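Local atomic coordinates of heparin binding protein (Homo sapiens, PDB entry 1A7S), a protein that binds heparin and kills many Gram-negative bacteria, and acts as a chemoattractant for monocytes and fibroblasts, although it is built as a serine protease homolog. Residues Gly28-Ala33 with Ser103-Leu108; Ser67-Ser72 with Arg97-Thr102. All blocks are in the same frame, centred on the assembly; numbering follows the deposited sequence.

Overall arrangement
From the N terminus, strand 23-32 of the six-stranded N-terminal barrel supplies the first half of contact 1, G28-A33. The chain then passes through strands 35-38 and 51-55 before reaching S67-S72, at the start of strand 69-77. Strand 91-95 follows, and the segment after it, R97-T102, returns to S67-S72, closing a loop of 24 intervening residues at contact 2. With S103-L108 next in sequence, the larger loop of contact 1 closes around that smaller one. The link between the barrels is thus fastened to two strands of the first barrel in succession. The contacts also meet directly: A33 O lies 2.8 Å from A99 N, probably hydrogen-bonded.

Contact 1 (Gly28-Ala33 with Ser103-Leu108); sequences GALIHA and SSVTIL
Two successive peptide planes of strand 23-32 and the residue after it, I31-H32 and H32-A33, each carry a methyl group of I107 on one face. CG2 sits almost squarely above the first plane, 3.6 Å from I31 C, and CD1 lies over the second, 3.7 Å from A33 N. Chi1 of -67° sets CG1 anti to the carbonyl carbon and leaves CG2 opposite the backbone N; the CG1 branch runs out extended to CD1, and I107 spans both planes. Water 1, tilted out of the first plane on the side of I107 CG2, donates to I31 O and, with its other hydrogen, to L108 O, tying the two carbonyls together.

One direct hydrogen bond joins the backbones: L108 N points almost end-on at L30 O, 2.9 Å away and nearly straight at 177°. I107 CA adds a CH...O contact to the same oxygen. L30 CD2 sits between V105 CG1 and I107 CG1, 3.8 Å from each, and also meets the carbonyl of T106. That oxygen is buried here without a hydrogen-bonding partner. A29 CB meets L108 CD2.

I31 and H32 form a classic beta bulge opposite F35, near the end of strand 23-32, just before the turn into its barrel neighbour, strand 35-38, in the N-terminal barrel of this chymotrypsin-type fold and within the region with antibiotic activity. S103-L108 belongs to the connection between the two barrels. L30 and V105 both pack on L55 of strand 51-55; A29 and L108 reach P178 of strand 178-181 in the second sheet, while I31 turns to I213 of helix 210-218.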
ATOM      1  N   GLY A  28       0.299  -1.834   3.287  1.00  8.23           N
ATOM      2  CA  GLY A  28      -0.938  -1.069   3.272  1.00  6.83           C
ATOM      3  C   GLY A  28      -0.697   0.272   3.910  1.00  6.30           C
ATOM      4  O   GLY A  28       0.430   0.598   4.303  1.00  6.78           O
ATOM      5  N   ALA A  29      -1.749   1.029   4.089  1.00  7.01           N
ATOM      6  CA  ALA A  29      -1.668   2.328   4.727  1.00  6.83           C
ATOM      7  C   ALA A  29      -2.884   2.512   5.649  1.00  6.19           C
ATOM      8  O   ALA A  29      -4.019   2.215   5.251  1.00  6.80           O
ATOM      9  CB  ALA A  29      -1.720   3.448   3.679  1.00  9.15           C
ATOM     10  N   LEU A  30      -2.655   3.067   6.817  1.00  6.62           N
ATOM     11  CA  LEU A  30      -3.768   3.468   7.666  1.00  6.91           C
ATOM     12  C   LEU A  30      -4.416   4.680   7.005  1.00  6.69           C
ATOM     13  O   LEU A  30      -3.751   5.691   6.778  1.00  7.50           O
ATOM     14  CB  LEU A  30      -3.227   3.855   9.066  1.00  7.42           C
ATOM     15  CG  LEU A  30      -4.295   4.117  10.130  1.00  7.84           C
ATOM     16  CD1 LEU A  30      -5.034   2.822  10.505  1.00  8.68           C
ATOM     17  CD2 LEU A  30      -3.721   4.775  11.342  1.00  8.89           C
ATOM     18  N   ILE A  31      -5.728   4.610   6.710  1.00  6.58           N
ATOM     19  CA  ILE A  31      -6.443   5.719   6.061  1.00  6.64           C
ATOM     20  C   ILE A  31      -7.565   6.272   6.901  1.00  8.01           C
ATOM     21  O   ILE A  31      -8.251   7.248   6.505  1.00  8.09           O
ATOM     22  CB  ILE A  31      -6.970   5.343   4.669  1.00  7.63           C
ATOM     23  CG1 ILE A  31      -7.925   4.141   4.691  1.00  7.30           C
ATOM     24  CG2 ILE A  31      -5.776   5.083   3.727  1.00  7.96           C
ATOM     25  CD1 ILE A  31      -8.923   4.119   3.554  1.00  8.11           C
ATOM     26  N   HIS A  32      -7.748   5.753   8.095  1.00  7.41           N
ATOM     27  CA  HIS A  32      -8.803   6.097   9.044  1.00  7.62           C
ATOM     28  C   HIS A  32      -8.412   5.355  10.321  1.00  8.42           C
ATOM     29  O   HIS A  32      -7.683   4.374  10.290  1.00  8.68           O
ATOM     30  CB  HIS A  32     -10.150   5.567   8.493  1.00  7.35           C
ATOM     31  CG  HIS A  32     -11.363   5.819   9.355  1.00  8.83           C
ATOM     32  ND1 HIS A  32     -12.337   6.742   9.189  1.00 10.95           N
ATOM     33  CD2 HIS A  32     -11.763   5.142  10.382  1.00  8.44           C
ATOM     34  CE1 HIS A  32     -13.236   6.601  10.181  1.00  9.84           C
ATOM     35  NE2 HIS A  32     -12.842   5.573  10.920  1.00 11.97           N
ATOM     36  N   ALA A  33      -8.828   5.874  11.487  1.00 10.16           N
ATOM     37  CA  ALA A  33      -8.476   5.219  12.701  1.00 10.68           C
ATOM     38  C   ALA A  33      -8.766   3.748  12.757  1.00 10.46           C
ATOM     39  O   ALA A  33      -8.090   2.973  13.442  1.00 11.61           O
ATOM     40  CB  ALA A  33      -9.171   5.934  13.899  1.00 13.75           C
ATOM     41  N   SER A 103       3.410   9.279  17.372  1.00 13.40           N
ATOM     42  CA  SER A 103       4.474   9.724  16.444  1.00 13.88           C
ATOM     43  C   SER A 103       4.841   8.618  15.469  1.00 10.95           C
ATOM     44  O   SER A 103       5.428   8.917  14.402  1.00 12.61           O
ATOM     45  CB  SER A 103       5.668  10.144  17.328  1.00 16.12           C
ATOM     46  OG  SER A 103       6.107   9.039  18.086  1.00 18.33           O
ATOM     47  N   SER A 104       4.497   7.362  15.751  1.00 10.39           N
ATOM     48  CA  SER A 104       4.875   6.272  14.794  1.00  9.99           C
ATOM     49  C   SER A 104       3.689   5.735  13.988  1.00  8.20           C
ATOM     50  O   SER A 104       3.928   4.864  13.169  1.00  8.53           O
ATOM     51  CB  SER A 104       5.470   5.086  15.599  1.00 10.76           C
ATOM     52  OG  SER A 104       6.648   5.444  16.240  0.50 15.40           O
ATOM     53  N   VAL A 105       2.495   6.228  14.269  1.00  8.36           N
ATOM     54  CA  VAL A 105       1.272   5.736  13.598  1.00  8.40           C
ATOM     55  C   VAL A 105       0.405   6.961  13.264  1.00  9.28           C
ATOM     56  O   VAL A 105      -0.142   7.644  14.144  1.00 10.19           O
ATOM     57  CB  VAL A 105       0.512   4.761  14.471  1.00  9.10           C
ATOM     58  CG1 VAL A 105      -0.812   4.356  13.802  1.00 10.23           C
ATOM     59  CG2 VAL A 105       1.331   3.497  14.776  1.00 10.81           C
ATOM     60  N   THR A 106       0.261   7.207  11.959  1.00  8.44           N
ATOM     61  CA  THR A 106      -0.529   8.320  11.474  1.00  8.42           C
ATOM     62  C   THR A 106      -1.396   7.848  10.292  1.00  7.36           C
ATOM     63  O   THR A 106      -1.196   6.772   9.739  1.00  9.06           O
ATOM     64  CB  THR A 106       0.432   9.441  10.884  1.00 10.32           C
ATOM     65  OG1 THR A 106       1.098   8.868   9.754  1.00 11.78           O
ATOM     66  CG2 THR A 106       1.354   9.974  11.896  1.00 12.94           C
ATOM     67  N   ILE A 107      -2.366   8.681   9.964  1.00  7.71           N
ATOM     68  CA  ILE A 107      -3.296   8.419   8.877  1.00  6.79           C
ATOM     69  C   ILE A 107      -2.772   9.124   7.622  1.00  7.75           C
ATOM     70  O   ILE A 107      -2.418  10.298   7.609  1.00 10.59           O
ATOM     71  CB  ILE A 107      -4.702   8.922   9.240  1.00  7.52           C
ATOM     72  CG1 ILE A 107      -5.286   8.082  10.385  1.00 10.01           C
ATOM     73  CG2 ILE A 107      -5.619   9.030   8.045  1.00  9.17           C
ATOM     74  CD1 ILE A 107      -6.532   8.727  11.031  1.00 10.25           C
ATOM     75  N   LEU A 108      -2.832   8.401   6.504  1.00  6.80           N
ATOM     76  CA  LEU A 108      -2.453   8.924   5.195  1.00  6.87           C
ATOM     77  C   LEU A 108      -3.726   9.459   4.494  1.00  6.61           C
ATOM     78  O   LEU A 108      -4.659   8.699   4.302  1.00  7.61           O
ATOM     79  CB  LEU A 108      -1.901   7.769   4.339  1.00  7.28           C
ATOM     80  CG  LEU A 108      -1.440   8.126   2.930  1.00  7.75           C
ATOM     81  CD1 LEU A 108      -0.348   9.156   2.944  1.00  9.96           C
ATOM     82  CD2 LEU A 108      -0.966   6.873   2.210  1.00  8.82           C
TER
HETATM   83  O   HOH W   1      -7.216   9.265   5.057  1.00  8.61           O

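Contact 2 (Ser67-Ser72 with Arg97-Thr102)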
ATOM      1  N   SER A  67       6.496   1.211  19.999  1.00 11.28           N
ATOM      2  CA  SER A  67       6.147   1.866  18.744  1.00 10.31           C
ATOM      3  C   SER A  67       4.967   1.177  18.026  1.00 10.03           C
ATOM      4  O   SER A  67       4.201   1.844  17.331  1.00 10.82           O
ATOM      5  CB  SER A  67       7.364   1.835  17.812  1.00 11.73           C
ATOM      6  OG  SER A  67       7.140   2.552  16.632  0.50  8.65           O
ATOM      7  N   ARG A  68       4.899  -0.126  18.091  1.00 10.87           N
ATOM      8  CA  ARG A  68       3.936  -0.897  17.344  1.00  9.93           C
ATOM      9  C   ARG A  68       2.553  -0.934  17.944  1.00 10.34           C
ATOM     10  O   ARG A  68       2.359  -0.883  19.139  1.00 12.11           O
ATOM     11  CB  ARG A  68       4.417  -2.319  17.146  1.00 10.25           C
ATOM     12  CG  ARG A  68       5.581  -2.441  16.150  1.00 10.13           C
ATOM     13  CD  ARG A  68       5.936  -3.901  16.010  1.00 10.03           C
ATOM     14  NE  ARG A  68       7.062  -4.071  15.104  1.00  8.81           N
ATOM     15  CZ  ARG A  68       7.312  -5.232  14.448  1.00  9.12           C
ATOM     16  NH1 ARG A  68       6.544  -6.295  14.511  1.00  9.99           N
ATOM     17  NH2 ARG A  68       8.373  -5.261  13.642  1.00 10.30           N
ATOM     18  N   GLN A  69       1.579  -1.124  17.039  1.00 10.12           N
ATOM     19  CA  GLN A  69       0.252  -1.460  17.346  1.00 10.16           C
ATOM     20  C   GLN A  69      -0.183  -2.593  16.432  1.00  9.91           C
ATOM     21  O   GLN A  69      -0.001  -2.486  15.207  1.00 11.09           O
ATOM     22  CB  GLN A  69      -0.744  -0.336  17.272  1.00 10.80           C
ATOM     23  CG  GLN A  69      -0.392   0.851  18.218  1.00 12.33           C
ATOM     24  CD  GLN A  69      -1.305   2.048  17.913  1.00 12.78           C
ATOM     25  OE1 GLN A  69      -2.550   1.880  17.887  1.00 13.26           O
ATOM     26  NE2 GLN A  69      -0.712   3.183  17.643  1.00 12.31           N
ATOM     27  N   THR A  70      -0.723  -3.648  16.946  1.00 11.12           N
ATOM     28  CA  THR A  70      -1.142  -4.818  16.227  1.00 10.84           C
ATOM     29  C   THR A  70      -2.632  -5.043  16.261  1.00 10.77           C
ATOM     30  O   THR A  70      -3.250  -4.827  17.318  1.00 12.55           O
ATOM     31  CB  THR A  70      -0.381  -6.089  16.608  1.00 13.21           C
ATOM     32  OG1 THR A  70       1.052  -5.827  16.512  1.00 17.60           O
ATOM     33  CG2 THR A  70      -0.716  -7.280  15.810  1.00 18.67           C
ATOM     34  N   PHE A  71      -3.202  -5.486  15.166  1.00 10.20           N
ATOM     35  CA  PHE A  71      -4.632  -5.678  15.016  1.00 10.12           C
ATOM     36  C   PHE A  71      -5.016  -6.923  14.261  1.00 11.69           C
ATOM     37  O   PHE A  71      -4.317  -7.401  13.383  1.00 11.52           O
ATOM     38  CB  PHE A  71      -5.248  -4.492  14.175  1.00 10.35           C
ATOM     39  CG  PHE A  71      -4.861  -3.128  14.706  1.00  9.72           C
ATOM     40  CD1 PHE A  71      -3.652  -2.542  14.410  1.00  9.28           C
ATOM     41  CD2 PHE A  71      -5.724  -2.419  15.555  1.00  9.96           C
ATOM     42  CE1 PHE A  71      -3.231  -1.340  14.976  1.00 10.08           C
ATOM     43  CE2 PHE A  71      -5.353  -1.190  16.070  1.00 10.39           C
ATOM     44  CZ  PHE A  71      -4.100  -0.659  15.808  1.00  9.63           C
ATOM     45  N   SER A  72      -6.221  -7.411  14.682  1.00 11.77           N
ATOM     46  CA  SER A  72      -6.851  -8.439  13.864  1.00 12.20           C
ATOM     47  C   SER A  72      -7.778  -7.687  12.875  1.00 10.30           C
ATOM     48  O   SER A  72      -8.080  -6.493  13.057  1.00 11.02           O
ATOM     49  CB  SER A  72      -7.715  -9.407  14.689  1.00 14.19           C
ATOM     50  OG  SER A  72      -6.940 -10.098  15.683  0.50 12.33           O
ATOM     51  N   ARG A  97     -10.155  -2.509  16.388  1.00 11.59           N
ATOM     52  CA  ARG A  97     -10.378  -1.331  17.257  1.00 12.93           C
ATOM     53  C   ARG A  97      -9.754  -0.134  16.573  1.00 12.61           C
ATOM     54  O   ARG A  97      -8.992  -0.266  15.585  1.00 13.51           O
ATOM     55  CB  ARG A  97      -9.772  -1.586  18.626  1.00 13.19           C
ATOM     56  CG  ARG A  97      -8.210  -1.602  18.549  1.00 16.23           C
ATOM     57  CD  ARG A  97      -7.606  -2.167  19.847  1.00 18.28           C
ATOM     58  NE  ARG A  97      -6.132  -2.039  19.841  1.00 19.85           N
ATOM     59  CZ  ARG A  97      -5.335  -2.911  19.198  1.00 19.79           C
ATOM     60  NH1 ARG A  97      -5.781  -4.020  18.641  1.00 14.92           N
ATOM     61  NH2 ARG A  97      -4.026  -2.613  19.099  1.00 16.93           N
ATOM     62  N   GLU A  98      -9.963   1.076  17.067  1.00 12.91           N
ATOM     63  CA  GLU A  98      -9.280   2.230  16.537  1.00 12.44           C
ATOM     64  C   GLU A  98      -7.805   2.220  16.912  1.00 11.54           C
ATOM     65  O   GLU A  98      -7.435   2.005  18.056  1.00 15.27           O
ATOM     66  CB  GLU A  98      -9.883   3.554  17.103  1.00 14.70           C
ATOM     67  CG  GLU A  98     -11.255   3.770  16.447  1.00 19.18           C
ATOM     68  CD  GLU A  98     -11.904   5.085  16.696  1.00 23.08           C
ATOM     69  OE1 GLU A  98     -11.330   5.957  17.367  1.00 29.58           O
ATOM     70  OE2 GLU A  98     -13.068   5.257  16.254  1.00 31.52           O
ATOM     71  N   ALA A  99      -6.969   2.530  15.930  1.00 10.02           N
ATOM     72  CA  ALA A  99      -5.567   2.722  16.188  1.00 10.42           C
ATOM     73  C   ALA A  99      -5.369   4.049  16.942  1.00 10.39           C
ATOM     74  O   ALA A  99      -6.119   4.996  16.772  1.00 12.76           O
ATOM     75  CB  ALA A  99      -4.839   2.853  14.848  1.00 10.71           C
ATOM     76  N   ASN A 100      -4.352   4.048  17.786  1.00 12.24           N
ATOM     77  CA  ASN A 100      -3.999   5.290  18.453  1.00 13.74           C
ATOM     78  C   ASN A 100      -3.088   6.095  17.516  1.00 12.76           C
ATOM     79  O   ASN A 100      -2.163   5.523  16.922  1.00 13.43           O
ATOM     80  CB  ASN A 100      -3.199   5.033  19.744  1.00 17.46           C
ATOM     81  CG  ASN A 100      -3.994   4.792  20.945  1.00 25.01           C
ATOM     82  OD1 ASN A 100      -5.234   5.069  20.939  1.00 29.34           O
ATOM     83  ND2 ASN A 100      -3.374   4.310  22.020  1.00 34.85           N
ATOM     84  N   LEU A 101      -3.301   7.376  17.450  1.00 12.42           N
ATOM     85  CA  LEU A 101      -2.420   8.226  16.581  1.00 12.64           C
ATOM     86  C   LEU A 101      -1.256   8.640  17.459  1.00 12.45           C
ATOM     87  O   LEU A 101      -1.402   9.311  18.454  1.00 16.04           O
ATOM     88  CB  LEU A 101      -3.192   9.396  15.994  1.00 14.04           C
ATOM     89  CG  LEU A 101      -4.485   8.930  15.236  1.00 15.66           C
ATOM     90  CD1 LEU A 101      -5.239  10.116  14.750  1.00 19.83           C
ATOM     91  CD2 LEU A 101      -4.087   7.947  14.130  1.00 18.31           C
ATOM     92  N   THR A 102      -0.049   8.260  17.058  1.00 11.86           N
ATOM     93  CA  THR A 102       1.165   8.503  17.793  1.00 11.86           C
ATOM     94  C   THR A 102       2.213   9.007  16.818  1.00 12.34           C
ATOM     95  O   THR A 102       1.988   9.091  15.636  1.00 12.26           O
ATOM     96  CB  THR A 102       1.687   7.204  18.456  1.00 13.26           C
ATOM     97  OG1 THR A 102       2.085   6.335  17.380  1.00 12.00           O
ATOM     98  CG2 THR A 102       0.597   6.484  19.218  1.00 15.00           C
TER
HETATM   99  O   HOH W   2       2.227   3.680  18.128  1.00 11.84           O
HETATM  100  O   HOH W   3      -3.546   0.171  19.891  1.00 23.81           O
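Q69 and N100 close a two-bond ring between a side-chain amide and a backbone, fixing the linker segment beside strand 69-77 of the N-terminal barrel. N100 N donates to Q69 OE1 in the carbonyl plane, on a lone pair, at 2.8 Å; Q69 NE2 returns an almost straight bond to N100 O, also 2.8 Å and within its own amide plane. The extended side chain of Q69 brings the amide there, and the pair of bonds fixes its rotation. Its remaining N-H goes to water 2, which in turn donates to S67 O and bonds T102 OG1, a hydroxyl also bonded to S104 N.

Further along the strand, the guanidinium of R97 grips T70 O end-on with NH1 and NH2 (3.0 and 2.9 Å). T70 O lies near the guanidinium plane; NH1 is tilted modestly from the T70 carbonyl plane, while NH2 stands above it, off the lone pairs. One face of that cation rests on the F71 ring in a stacked cation-pi pair, centres 4.2 Å apart and planes 13° from parallel. F71 CZ reaches on to A99 CB. Between the two polar clusters, water 3 donates to Q69 OE1 and accepts from R97 NH2 at 2.9 Å.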